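Local coordinates for conserved protein (Methanothermobacter thermautotrophicus, PDB 1I36) that is of unknown function but binds NADP through a Rossmann-type domain and structurally resembles 3-hydroxyacid dehydrogenases, which suggests an NADP-dependent oxidoreductase, at residues 3-8 and 59-64; 83-88 and 106-111; 90-95 and 155-160; 111-116 and 124-129. The protein carries 1 engineered substitution. All blocks are in the same frame, centred on the assembly; numbering follows the deposited sequence.

Interaction 1. Residues 3-8 and 59-64; sequences VGFIGF and VVISAV. With NAP (NADP nicotinamide-adenine-dinucleotide phosphate), chain C.
Gly-4 and Ile-6 hold residues 59-64 through four backbone hydrogen bonds that alternate between the two parallel strands. Gly-4 N donates to Val-59 O, and Gly-4 O accepts from Ile-61 N at 2.8 Å. Ile-6 N gives its proton to Ile-61 O, while Ile-6 O closes the ladder on Ala-63 N at 2.9 Å, just beyond the strand. Several C-alpha hydrogens lean on the same oxygens, as at Phe-5 CA and Ile-61 O, 3.4 Å apart.

Apolar side chains pack on both faces of the sheet. On the face of Val-3, Phe-5 and Ile-61, the CD1 methyl of Ile-61 touches both Val-3 CG1 and the far end of the Phe-5 ring, 3.9 Å from Phe-5 CZ. Helix 10-21 covers that ring with Ala-12, Ala-16 and Leu-19. On the opposite face Ile-6 CD1 presses against Val-60 CG1 at 3.6 Å, whereas its CG2 branch, anti to the backbone N, faces Val-64 CG1.

At the strand ends the contact becomes a ligand site. At a positive phi of 93°, and this close to Ala-63 O and Val-64 CG1, a beta carbon on Gly-7 would collide, so the position calls for glycine; Gly-7 CA lies 3.4 Å from adenine N3A of NADP. Val-64 CG1 comes within 3.6 Å of the same nitrogen. The glycine turn after strand 2-6, consistent with a GxGxxA motif and followed by helix 10-21, beside the end of strand 59-62, is typical of the dinucleotide-binding Rossmann fold.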
# COMPACT_ATOMS: atom_id res chain seq x y z
N VAL A 3 -22.05 -6.52 34.11
CA VAL A 3 -20.76 -6.29 33.44
C VAL A 3 -20.03 -5.21 34.26
O VAL A 3 -20.53 -4.11 34.46
CB VAL A 3 -20.92 -5.83 31.96
CG1 VAL A 3 -19.56 -5.46 31.37
CG2 VAL A 3 -21.54 -6.96 31.12
N GLY A 4 -18.85 -5.55 34.77
CA GLY A 4 -18.09 -4.56 35.54
C GLY A 4 -17.01 -3.88 34.71
O GLY A 4 -16.40 -4.50 33.85
N PHE A 5 -16.79 -2.60 34.98
CA PHE A 5 -15.79 -1.82 34.26
C PHE A 5 -14.69 -1.30 35.19
O PHE A 5 -14.98 -0.73 36.25
CB PHE A 5 -16.43 -0.60 33.56
CG PHE A 5 -17.20 -0.94 32.32
CD1 PHE A 5 -18.48 -1.47 32.40
CD2 PHE A 5 -16.62 -0.80 31.06
CE1 PHE A 5 -19.18 -1.85 31.24
CE2 PHE A 5 -17.31 -1.17 29.90
CZ PHE A 5 -18.59 -1.70 29.99
N ILE A 6 -13.44 -1.54 34.83
CA ILE A 6 -12.32 -0.99 35.58
C ILE A 6 -11.93 0.17 34.67
O ILE A 6 -11.55 -0.04 33.51
CB ILE A 6 -11.17 -1.97 35.72
CG1 ILE A 6 -11.65 -3.25 36.41
CG2 ILE A 6 -10.06 -1.32 36.56
CD1 ILE A 6 -10.63 -4.41 36.26
N GLY A 7 -12.04 1.38 35.20
CA GLY A 7 -11.80 2.59 34.45
C GLY A 7 -13.17 3.00 33.92
O GLY A 7 -14.05 2.15 33.76
N PHE A 8 -13.43 4.30 33.77
CA PHE A 8 -14.73 4.68 33.22
C PHE A 8 -14.60 5.95 32.43
O PHE A 8 -15.11 7.01 32.80
CB PHE A 8 -15.84 4.75 34.28
CG PHE A 8 -17.22 4.51 33.73
CD1 PHE A 8 -17.73 3.23 33.66
CD2 PHE A 8 -17.97 5.56 33.22
CE1 PHE A 8 -18.99 2.98 33.08
CE2 PHE A 8 -19.22 5.34 32.63
CZ PHE A 8 -19.72 4.04 32.56
N VAL A 59 -18.28 -10.80 33.80
CA VAL A 59 -17.52 -10.13 32.75
C VAL A 59 -16.98 -8.82 33.34
O VAL A 59 -17.75 -7.97 33.80
CB VAL A 59 -18.34 -9.82 31.45
CG1 VAL A 59 -17.42 -9.16 30.39
CG2 VAL A 59 -18.95 -11.13 30.86
N VAL A 60 -15.66 -8.70 33.34
CA VAL A 60 -14.98 -7.53 33.86
C VAL A 60 -14.16 -6.95 32.70
O VAL A 60 -13.33 -7.65 32.13
CB VAL A 60 -14.00 -7.94 34.96
CG1 VAL A 60 -13.25 -6.68 35.47
CG2 VAL A 60 -14.79 -8.60 36.14
N ILE A 61 -14.43 -5.70 32.34
CA ILE A 61 -13.72 -5.07 31.23
C ILE A 61 -12.78 -3.98 31.78
O ILE A 61 -13.21 -3.10 32.52
CB ILE A 61 -14.72 -4.40 30.22
CG1 ILE A 61 -15.62 -5.48 29.56
CG2 ILE A 61 -13.95 -3.64 29.15
CD1 ILE A 61 -16.78 -4.90 28.76
N SER A 62 -11.51 -4.07 31.39
CA SER A 62 -10.47 -3.13 31.80
C SER A 62 -10.29 -2.14 30.64
O SER A 62 -9.81 -2.51 29.58
CB SER A 62 -9.15 -3.87 32.02
OG SER A 62 -8.10 -2.94 32.27
N ALA A 63 -10.68 -0.89 30.86
CA ALA A 63 -10.59 0.16 29.85
C ALA A 63 -9.98 1.37 30.56
O ALA A 63 -10.67 2.36 30.85
CB ALA A 63 -11.99 0.49 29.32
N VAL A 64 -8.73 1.21 30.97
CA VAL A 64 -8.02 2.26 31.69
C VAL A 64 -7.06 2.91 30.70
O VAL A 64 -7.47 3.21 29.59
CB VAL A 64 -7.27 1.64 32.91
CG1 VAL A 64 -8.29 1.21 33.94
CG2 VAL A 64 -6.45 0.41 32.47
PA NAP C . -9.99 7.87 29.12
O1A NAP C . -8.54 7.93 29.09
O2A NAP C . -11.06 8.18 28.19
O5B NAP C . -10.52 6.76 30.25
C5B NAP C . -9.67 5.82 31.15
C4B NAP C . -10.34 6.11 32.41
O4B NAP C . -9.50 5.05 33.28
C3B NAP C . -10.02 6.91 33.30
O3B NAP C . -11.35 7.21 33.22
C2B NAP C . -9.53 7.02 34.69
O2B NAP C . -10.00 7.44 35.77
C1B NAP C . -9.33 5.62 34.63
N9A NAP C . -8.05 5.22 35.26
C8A NAP C . -6.71 5.63 35.23
N7A NAP C . -5.98 4.94 36.07
C5A NAP C . -6.84 4.04 36.68
C6A NAP C . -6.66 3.03 37.68
N6A NAP C . -5.47 2.79 38.23
N1A NAP C . -7.77 2.29 38.07
C2A NAP C . -8.99 2.53 37.51
N3A NAP C . -9.24 3.47 36.58
C4A NAP C . -8.11 4.19 36.19
O3 NAP C . -9.56 6.64 28.08
PN NAP C . -10.36 5.79 26.85
O1N NAP C . -10.36 6.64 25.61
O2N NAP C . -11.65 5.44 27.47
O5D NAP C . -9.64 4.42 26.52
C5D NAP C . -9.52 3.37 27.51
C4D NAP C . -8.58 2.31 26.96
O4D NAP C . -8.92 1.74 25.66
C3D NAP C . -7.11 2.79 26.78
O3D NAP C . -6.09 1.82 27.16
C2D NAP C . -6.99 3.15 25.34
O2D NAP C . -5.68 3.08 24.86
C1D NAP C . -7.96 2.15 24.68
N1N NAP C . -8.53 2.61 23.40
C2N NAP C . -9.29 3.78 23.35
C3N NAP C . -9.80 4.13 22.05
C7N NAP C . -10.61 5.33 21.85
O7N NAP C . -11.06 5.61 20.73
N7N NAP C . -10.91 6.16 22.88
C4N NAP C . -9.53 3.30 20.95
C5N NAP C . -8.79 2.17 21.03
C6N NAP C . -8.29 1.82 22.26
P2B NAP C . -9.54 9.01 36.09
O1X NAP C . -10.26 9.95 35.16
O2X NAP C . -9.97 9.11 37.46
O3X NAP C . -8.12 9.08 35.82

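Interaction 2. Residues 83-88 and 106-111. With NAP (NADP nicotinamide-adenine-dinucleotide phosphate), chain C.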
# COMPACT_ATOMS: atom_id res chain seq x y z
N ILE A 83 -14.68 -13.74 33.26
CA ILE A 83 -13.83 -13.33 32.14
C ILE A 83 -13.35 -11.89 32.32
O ILE A 83 -14.10 -11.00 32.71
CB ILE A 83 -14.59 -13.47 30.81
CG1 ILE A 83 -14.75 -14.94 30.50
CG2 ILE A 83 -13.83 -12.84 29.66
CD1 ILE A 83 -15.82 -15.16 29.53
N TYR A 84 -12.06 -11.70 32.10
CA TYR A 84 -11.41 -10.39 32.19
C TYR A 84 -11.06 -9.99 30.74
O TYR A 84 -10.32 -10.69 30.05
CB TYR A 84 -10.14 -10.53 33.03
CG TYR A 84 -9.47 -9.19 33.30
CD1 TYR A 84 -8.47 -8.71 32.44
CD2 TYR A 84 -9.78 -8.46 34.43
CE1 TYR A 84 -7.79 -7.53 32.72
CE2 TYR A 84 -9.12 -7.28 34.73
CZ TYR A 84 -8.11 -6.82 33.86
OH TYR A 84 -7.44 -5.68 34.17
N VAL A 85 -11.67 -8.91 30.29
CA VAL A 85 -11.51 -8.39 28.94
C VAL A 85 -10.64 -7.15 28.94
O VAL A 85 -11.02 -6.12 29.47
CB VAL A 85 -12.89 -8.07 28.35
CG1 VAL A 85 -12.77 -7.70 26.88
CG2 VAL A 85 -13.81 -9.30 28.51
N ASP A 86 -9.44 -7.28 28.40
CA ASP A 86 -8.53 -6.15 28.36
C ASP A 86 -8.66 -5.47 26.98
O ASP A 86 -8.35 -6.07 25.95
CB ASP A 86 -7.10 -6.59 28.65
CG ASP A 86 -6.15 -5.39 28.84
OD1 ASP A 86 -6.03 -4.55 27.92
OD2 ASP A 86 -5.55 -5.26 29.91
N ILE A 87 -9.07 -4.21 27.01
CA ILE A 87 -9.28 -3.48 25.77
C ILE A 87 -8.31 -2.30 25.65
O ILE A 87 -8.44 -1.46 24.77
CB ILE A 87 -10.77 -3.06 25.65
CG1 ILE A 87 -11.16 -2.87 24.19
CG2 ILE A 87 -11.07 -1.81 26.49
CD1 ILE A 87 -12.71 -2.86 23.98
N ASN A 88 -7.25 -2.33 26.46
CA ASN A 88 -6.27 -1.25 26.43
C ASN A 88 -5.29 -1.32 25.25
O ASN A 88 -4.97 -2.39 24.73
CB ASN A 88 -5.49 -1.21 27.74
CG ASN A 88 -6.40 -1.08 28.95
OD1 ASN A 88 -7.02 -0.05 29.16
ND2 ASN A 88 -6.49 -2.15 29.74
N GLY A 106 -10.73 -16.25 33.13
CA GLY A 106 -10.40 -16.38 31.72
C GLY A 106 -10.03 -14.98 31.24
O GLY A 106 -10.58 -13.98 31.71
N PHE A 107 -9.07 -14.89 30.33
CA PHE A 107 -8.64 -13.59 29.84
C PHE A 107 -8.99 -13.48 28.36
O PHE A 107 -8.74 -14.40 27.60
CB PHE A 107 -7.13 -13.43 30.00
CG PHE A 107 -6.61 -12.08 29.56
CD1 PHE A 107 -6.33 -11.83 28.22
CD2 PHE A 107 -6.34 -11.11 30.49
CE1 PHE A 107 -5.77 -10.60 27.82
CE2 PHE A 107 -5.77 -9.86 30.09
CZ PHE A 107 -5.49 -9.63 28.76
N VAL A 108 -9.48 -12.32 27.96
CA VAL A 108 -9.82 -12.04 26.56
C VAL A 108 -9.10 -10.78 26.10
O VAL A 108 -9.17 -9.75 26.76
CB VAL A 108 -11.35 -11.82 26.39
CG1 VAL A 108 -11.68 -11.45 24.91
CG2 VAL A 108 -12.09 -13.15 26.74
N ASP A 109 -8.38 -10.89 24.98
CA ASP A 109 -7.67 -9.72 24.40
C ASP A 109 -8.71 -9.11 23.44
O ASP A 109 -9.05 -9.75 22.46
CB ASP A 109 -6.47 -10.26 23.62
CG ASP A 109 -5.72 -9.19 22.85
OD1 ASP A 109 -6.00 -7.98 23.04
OD2 ASP A 109 -4.85 -9.58 22.05
N ALA A 110 -9.29 -7.95 23.77
CA ALA A 110 -10.26 -7.32 22.85
C ALA A 110 -9.50 -6.15 22.20
O ALA A 110 -8.74 -5.49 22.88
CB ALA A 110 -11.47 -6.79 23.63
N ALA A 111 -9.74 -5.89 20.92
CA ALA A 111 -9.06 -4.77 20.25
C ALA A 111 -10.11 -4.00 19.44
O ALA A 111 -10.82 -4.58 18.61
CB ALA A 111 -7.94 -5.28 19.32
PA NAP C . -9.99 7.87 29.12
O1A NAP C . -8.54 7.93 29.09
O2A NAP C . -11.06 8.18 28.19
O5B NAP C . -10.52 6.76 30.25
C5B NAP C . -9.67 5.82 31.15
C4B NAP C . -10.34 6.11 32.41
O4B NAP C . -9.50 5.05 33.28
C3B NAP C . -10.02 6.91 33.30
O3B NAP C . -11.35 7.21 33.22
C2B NAP C . -9.53 7.02 34.69
O2B NAP C . -10.00 7.44 35.77
C1B NAP C . -9.33 5.62 34.63
N9A NAP C . -8.05 5.22 35.26
C8A NAP C . -6.71 5.63 35.23
N7A NAP C . -5.98 4.94 36.07
C5A NAP C . -6.84 4.04 36.68
C6A NAP C . -6.66 3.03 37.68
N6A NAP C . -5.47 2.79 38.23
N1A NAP C . -7.77 2.29 38.07
C2A NAP C . -8.99 2.53 37.51
N3A NAP C . -9.24 3.47 36.58
C4A NAP C . -8.11 4.19 36.19
O3 NAP C . -9.56 6.64 28.08
PN NAP C . -10.36 5.79 26.85
O1N NAP C . -10.36 6.64 25.61
O2N NAP C . -11.65 5.44 27.47
O5D NAP C . -9.64 4.42 26.52
C5D NAP C . -9.52 3.37 27.51
C4D NAP C . -8.58 2.31 26.96
O4D NAP C . -8.92 1.74 25.66
C3D NAP C . -7.11 2.79 26.78
O3D NAP C . -6.09 1.82 27.16
C2D NAP C . -6.99 3.15 25.34
O2D NAP C . -5.68 3.08 24.86
C1D NAP C . -7.96 2.15 24.68
N1N NAP C . -8.53 2.61 23.40
C2N NAP C . -9.29 3.78 23.35
C3N NAP C . -9.80 4.13 22.05
C7N NAP C . -10.61 5.33 21.85
O7N NAP C . -11.06 5.61 20.73
N7N NAP C . -10.91 6.16 22.88
C4N NAP C . -9.53 3.30 20.95
C5N NAP C . -8.79 2.17 21.03
C6N NAP C . -8.29 1.82 22.26
P2B NAP C . -9.54 9.01 36.09
O1X NAP C . -10.26 9.95 35.16
O2X NAP C . -9.97 9.11 37.46
O3X NAP C . -8.12 9.08 35.82
O HOH W 1 -6.25 -3.84 22.64
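Tyr-84 and Phe-107 lie next to each other on one face of two parallel strands joined by the beta-alpha-beta crossover through helix 92-101. Both rings leave with CG anti to the backbone N. Their planes are nearly parallel, 28° apart, but slid so far that the centroids stand 5.9 Å apart and little surface overlaps: Tyr-84 CD1 meets the CD2-CE2 side of Phe-107. Further along, Phe-107 CZ approaches Asp-86 CB at 3.4 Å, while Val-95 and Ala-98 of helix 92-101 pack against the phenylalanine.

On the other face Val-85 and Val-108 run side by side, and Val-85 CG1 meets Ala-110 CB, 3.6 Å away. Phe-135 of helix 132-136 covers this valine-alanine patch. Between the two faces, four backbone hydrogen bonds, from Tyr-84 N to Gly-106 O through to Ala-110 N to Asp-86 O, fix the parallel register.

At the end of strand 83-86, Asp-86 OD1 accepts from Asn-88 N at 2.9 Å, making an Asx turn, and the carboxylate also takes weak bonds from Asn-88 ND2. With ND2 held this way and hydrogen-bonded to Ser-62 OG, the amide turns its other end to the cofactor: Asn-88 OD1 accepts from the ribose hydroxyl O3D of NADP at 2.9 Å.

Interaction 3. Residues 90-95 and 155-160; sequences ISPETV and ASAIKM
Pro-92, Val-95 and Ser-156 make a small, buried helix-to-helix contact between the first turn of helix 92-101 and an early turn of the long helix 154-182. No hydrogen bond crosses it; the two segments meet through van der Waals packing alone.

Pro-92 and Ser-156 bring most of the surface to it. The CG corner of the Pro-92 ring rests on the backbone of the long helix, 3.6 Å from Ala-157 N, and the same atom meets the Ala-157 CB methyl at 3.9 Å. Next to it Val-95 points its CB toward the long helix. With CG1 anti to its backbone N (chi1 178°), the other branch, CG2, is the one that touches Ser-156 OG, at 3.5 Å. That hydroxyl is satisfied elsewhere, through a hydrogen bond with Asp-109 OD1 on strand 106-112, which ties the long helix to the sheet.

Ser-91 is the N-cap of the short helix, its OG accepting from Thr-94 N at 3.1 Å, and Glu-232 adds bonds to Ser-91 OG and Glu-93 N. Met-229 of helix 216-231 lies against Pro-92, and Leu-183 of the second subunit packs on Ala-157, so both the helical region and the dimer partner adjoin this spot. A Rossmann-type domain that leads into a long helix, with the helical region beyond, is the layout of the 3-hydroxyacid dehydrogenases, and this contact packs a crossover helix of the nucleotide domain against that long helix.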
# COMPACT_ATOMS: atom_id res chain seq x y z
N ILE A 90 -2.16 -1.73 24.43
CA ILE A 90 -0.87 -2.20 24.88
C ILE A 90 -0.34 -3.22 23.88
O ILE A 90 -1.09 -3.79 23.10
CB ILE A 90 -0.93 -2.82 26.31
CG1 ILE A 90 -2.10 -3.82 26.44
CG2 ILE A 90 -1.09 -1.69 27.34
CD1 ILE A 90 -2.11 -4.61 27.79
N SER A 91 0.96 -3.46 23.91
CA SER A 91 1.57 -4.39 22.96
C SER A 91 1.10 -5.81 23.17
O SER A 91 0.69 -6.19 24.30
CB SER A 91 3.09 -4.33 23.09
OG SER A 91 3.55 -5.04 24.25
N PRO A 92 1.21 -6.65 22.12
CA PRO A 92 0.77 -8.04 22.27
C PRO A 92 1.48 -8.75 23.42
O PRO A 92 0.86 -9.53 24.12
CB PRO A 92 1.12 -8.65 20.92
CG PRO A 92 0.77 -7.51 19.95
CD PRO A 92 1.41 -6.29 20.69
N GLU A 93 2.76 -8.47 23.63
CA GLU A 93 3.48 -9.13 24.73
C GLU A 93 2.97 -8.62 26.09
O GLU A 93 2.85 -9.39 27.03
CB GLU A 93 5.00 -8.98 24.63
CG GLU A 93 5.80 -9.89 25.59
CD GLU A 93 5.49 -11.41 25.44
OE1 GLU A 93 5.38 -12.10 26.45
OE2 GLU A 93 5.39 -11.93 24.32
N THR A 94 2.62 -7.33 26.17
CA THR A 94 2.07 -6.78 27.42
C THR A 94 0.72 -7.46 27.73
O THR A 94 0.40 -7.76 28.91
CB THR A 94 1.94 -5.23 27.34
OG1 THR A 94 3.18 -4.71 26.89
CG2 THR A 94 1.68 -4.61 28.73
N VAL A 95 -0.07 -7.72 26.68
CA VAL A 95 -1.36 -8.40 26.81
C VAL A 95 -1.13 -9.83 27.37
O VAL A 95 -1.83 -10.27 28.31
CB VAL A 95 -2.07 -8.52 25.40
CG1 VAL A 95 -3.39 -9.28 25.52
CG2 VAL A 95 -2.39 -7.10 24.85
N ALA A 155 -5.54 -10.69 18.99
CA ALA A 155 -6.37 -9.54 18.59
C ALA A 155 -5.55 -8.23 18.55
O ALA A 155 -5.66 -7.44 17.59
CB ALA A 155 -7.55 -9.41 19.54
N SER A 156 -4.77 -7.98 19.60
CA SER A 156 -3.91 -6.80 19.64
C SER A 156 -2.87 -6.85 18.50
O SER A 156 -2.56 -5.81 17.90
CB SER A 156 -3.22 -6.68 21.01
OG SER A 156 -4.24 -6.28 21.95
N ALA A 157 -2.33 -8.03 18.21
CA ALA A 157 -1.36 -8.15 17.11
C ALA A 157 -2.03 -7.82 15.79
O ALA A 157 -1.39 -7.23 14.95
CB ALA A 157 -0.78 -9.59 17.02
N ILE A 158 -3.20 -8.39 15.53
CA ILE A 158 -3.93 -8.10 14.31
C ILE A 158 -4.21 -6.59 14.15
O ILE A 158 -4.07 -6.02 13.05
CB ILE A 158 -5.29 -8.85 14.28
CG1 ILE A 158 -5.05 -10.35 14.10
CG2 ILE A 158 -6.16 -8.33 13.10
CD1 ILE A 158 -6.19 -11.24 14.70
N LYS A 159 -4.61 -5.95 15.24
CA LYS A 159 -4.90 -4.52 15.18
C LYS A 159 -3.65 -3.69 14.82
O LYS A 159 -3.70 -2.79 13.96
CB LYS A 159 -5.45 -4.03 16.53
CG LYS A 159 -5.70 -2.52 16.56
CD LYS A 159 -6.18 -2.06 17.91
CE LYS A 159 -6.14 -0.55 17.99
NZ LYS A 159 -4.72 -0.11 17.88
N MET A 160 -2.55 -4.01 15.48
CA MET A 160 -1.26 -3.34 15.27
C MET A 160 -0.74 -3.61 13.85
O MET A 160 -0.17 -2.72 13.22
CB MET A 160 -0.26 -3.87 16.32
CG MET A 160 1.18 -3.50 16.11
SD MET A 160 2.20 -4.50 14.89
CE MET A 160 2.80 -5.88 15.85

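Interaction 4. Residues 111-116 and 124-129. With NAP (NADP nicotinamide-adenine-dinucleotide phosphate), chain C.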
# COMPACT_ATOMS: atom_id res chain seq x y z
N ALA A 111 -9.74 -5.89 20.92
CA ALA A 111 -9.06 -4.77 20.25
C ALA A 111 -10.11 -4.00 19.44
O ALA A 111 -10.82 -4.58 18.61
CB ALA A 111 -7.94 -5.28 19.32
N ILE A 112 -10.18 -2.70 19.70
CA ILE A 112 -11.12 -1.79 19.04
C ILE A 112 -10.54 -1.50 17.65
O ILE A 112 -9.40 -1.04 17.53
CB ILE A 112 -11.27 -0.49 19.86
CG1 ILE A 112 -12.03 -0.82 21.16
CG2 ILE A 112 -12.09 0.55 19.06
CD1 ILE A 112 -12.14 0.36 22.15
N MET A 113 -11.31 -1.83 16.62
CA MET A 113 -10.88 -1.68 15.23
C MET A 113 -11.44 -0.45 14.52
O MET A 113 -11.79 -0.52 13.35
CB MET A 113 -11.28 -2.95 14.45
CG MET A 113 -10.64 -4.22 14.98
SD MET A 113 -8.88 -4.03 14.93
CE MET A 113 -8.53 -4.33 13.25
N GLY A 114 -11.47 0.67 15.22
CA GLY A 114 -11.99 1.88 14.62
C GLY A 114 -11.98 3.05 15.57
O GLY A 114 -11.18 3.11 16.51
N SER A 115 -12.89 3.99 15.31
CA SER A 115 -13.02 5.20 16.11
C SER A 115 -14.21 5.12 17.06
O SER A 115 -15.35 5.08 16.61
CB SER A 115 -13.17 6.41 15.19
OG SER A 115 -13.53 7.58 15.91
N VAL A 116 -13.96 5.08 18.36
CA VAL A 116 -15.03 5.04 19.34
C VAL A 116 -15.90 6.29 19.16
O VAL A 116 -17.13 6.21 19.12
CB VAL A 116 -14.48 5.00 20.79
CG1 VAL A 116 -15.60 5.04 21.80
CG2 VAL A 116 -13.68 3.71 21.01
N ARG A 124 -16.52 -2.07 15.60
CA ARG A 124 -16.13 -3.46 15.51
C ARG A 124 -15.01 -3.69 16.53
O ARG A 124 -14.06 -2.88 16.66
CB ARG A 124 -15.64 -3.82 14.11
CG ARG A 124 -15.00 -5.23 13.95
CD ARG A 124 -15.85 -6.40 14.48
NE ARG A 124 -17.23 -6.45 13.98
CZ ARG A 124 -17.61 -6.97 12.81
NH1 ARG A 124 -16.71 -7.49 11.98
NH2 ARG A 124 -18.91 -7.04 12.50
N ILE A 125 -15.17 -4.76 17.32
CA ILE A 125 -14.17 -5.12 18.29
C ILE A 125 -13.75 -6.56 17.97
O ILE A 125 -14.61 -7.43 17.85
CB ILE A 125 -14.78 -5.10 19.71
CG1 ILE A 125 -15.14 -3.67 20.10
CG2 ILE A 125 -13.82 -5.73 20.74
CD1 ILE A 125 -15.99 -3.65 21.38
N ILE A 126 -12.47 -6.82 17.82
CA ILE A 126 -12.09 -8.22 17.59
C ILE A 126 -11.56 -8.74 18.94
O ILE A 126 -11.01 -7.96 19.74
CB ILE A 126 -11.07 -8.40 16.43
CG1 ILE A 126 -9.78 -7.62 16.72
CG2 ILE A 126 -11.71 -7.93 15.08
CD1 ILE A 126 -8.63 -7.97 15.71
N ALA A 127 -11.74 -10.03 19.20
CA ALA A 127 -11.35 -10.61 20.49
C ALA A 127 -10.70 -11.97 20.30
O ALA A 127 -11.14 -12.78 19.46
CB ALA A 127 -12.61 -10.72 21.41
N SER A 128 -9.67 -12.23 21.11
CA SER A 128 -8.95 -13.49 21.00
C SER A 128 -8.77 -14.12 22.38
O SER A 128 -8.75 -13.42 23.39
CB SER A 128 -7.61 -13.27 20.30
OG SER A 128 -6.67 -12.58 21.12
N GLY A 129 -8.62 -15.45 22.39
CA GLY A 129 -8.47 -16.18 23.65
C GLY A 129 -9.53 -17.27 23.68
O GLY A 129 -10.55 -17.18 22.96
PA NAP C . -9.99 7.87 29.12
O1A NAP C . -8.54 7.93 29.09
O2A NAP C . -11.06 8.18 28.19
O5B NAP C . -10.52 6.76 30.25
C5B NAP C . -9.67 5.82 31.15
C4B NAP C . -10.34 6.11 32.41
O4B NAP C . -9.50 5.05 33.28
C3B NAP C . -10.02 6.91 33.30
O3B NAP C . -11.35 7.21 33.22
C2B NAP C . -9.53 7.02 34.69
O2B NAP C . -10.00 7.44 35.77
C1B NAP C . -9.33 5.62 34.63
N9A NAP C . -8.05 5.22 35.26
C8A NAP C . -6.71 5.63 35.23
N7A NAP C . -5.98 4.94 36.07
C5A NAP C . -6.84 4.04 36.68
C6A NAP C . -6.66 3.03 37.68
N6A NAP C . -5.47 2.79 38.23
N1A NAP C . -7.77 2.29 38.07
C2A NAP C . -8.99 2.53 37.51
N3A NAP C . -9.24 3.47 36.58
C4A NAP C . -8.11 4.19 36.19
O3 NAP C . -9.56 6.64 28.08
PN NAP C . -10.36 5.79 26.85
O1N NAP C . -10.36 6.64 25.61
O2N NAP C . -11.65 5.44 27.47
O5D NAP C . -9.64 4.42 26.52
C5D NAP C . -9.52 3.37 27.51
C4D NAP C . -8.58 2.31 26.96
O4D NAP C . -8.92 1.74 25.66
C3D NAP C . -7.11 2.79 26.78
O3D NAP C . -6.09 1.82 27.16
C2D NAP C . -6.99 3.15 25.34
O2D NAP C . -5.68 3.08 24.86
C1D NAP C . -7.96 2.15 24.68
N1N NAP C . -8.53 2.61 23.40
C2N NAP C . -9.29 3.78 23.35
C3N NAP C . -9.80 4.13 22.05
C7N NAP C . -10.61 5.33 21.85
O7N NAP C . -11.06 5.61 20.73
N7N NAP C . -10.91 6.16 22.88
C4N NAP C . -9.53 3.30 20.95
C5N NAP C . -8.79 2.17 21.03
C6N NAP C . -8.29 1.82 22.26
P2B NAP C . -9.54 9.01 36.09
O1X NAP C . -10.26 9.95 35.16
O2X NAP C . -9.97 9.11 37.46
O3X NAP C . -8.12 9.08 35.82
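Ile-112, whose CG1 meets Ile-125 CG1 across the strand pair, also lies over one face of the nicotinamide ring of NADP. Its CD1 methyl stands nearly above the ring centre, 4.0 Å from C5N, while CB lies outside the ring, past C5N. Val-116 comes to the same side, but over the carboxamide, its CG2 being 3.2 Å from the amide oxygen O7N. Val-11 of helix 10-21 touches both side chains.

Here the direction of the mixed, Rossmann-type sheet reverses: strand 124-128, and 144-147 beside it, run against the strands from 47-48 to 106-112. Ala-111 and Ile-126 form a hydrogen-bonded pair, Ala-111 N giving to Ile-126 O at 2.7 Å and Ala-111 O accepting from Ile-126 N at 2.9 Å. Two residues on, Met-113 N donates to Arg-124 O, just past the end of strand 106-112.

On the face away from the cofactor, Met-113 lies obliquely across Ile-126. Bends at chi2 (-58°) and chi3 (-79°) curl the thioether over the isoleucine, bringing SD to 4.0 Å from Ile-126 CD1, while Met-113 CG meets CG2 of the same residue at 3.9 Å. Met-192 of the second subunit packs on both, and the Arg-124 guanidinium leads away to Asn-144.

In the fold
Interactions 1, 2 and 4 are steps across one mixed sheet. Strand 59-62 of interaction 1 neighbours strand 83-86 of interaction 2, and strand 106-112 is shared by interactions 2 and 4, which have Ala-111 in common. Their centres are about 10 Å apart from 1 to 2 and from 2 to 4, and about 15 Å from 1 to 4. All three touch NADP, from adenine at interaction 1, through ribose, to nicotinamide at interaction 4. Interaction 3, about 11 Å from both 2 and 4, alternates with interaction 2 along the chain and encloses interaction 4, linking the sheet to the long helix; interactions 3 and 4 both reach the second subunit.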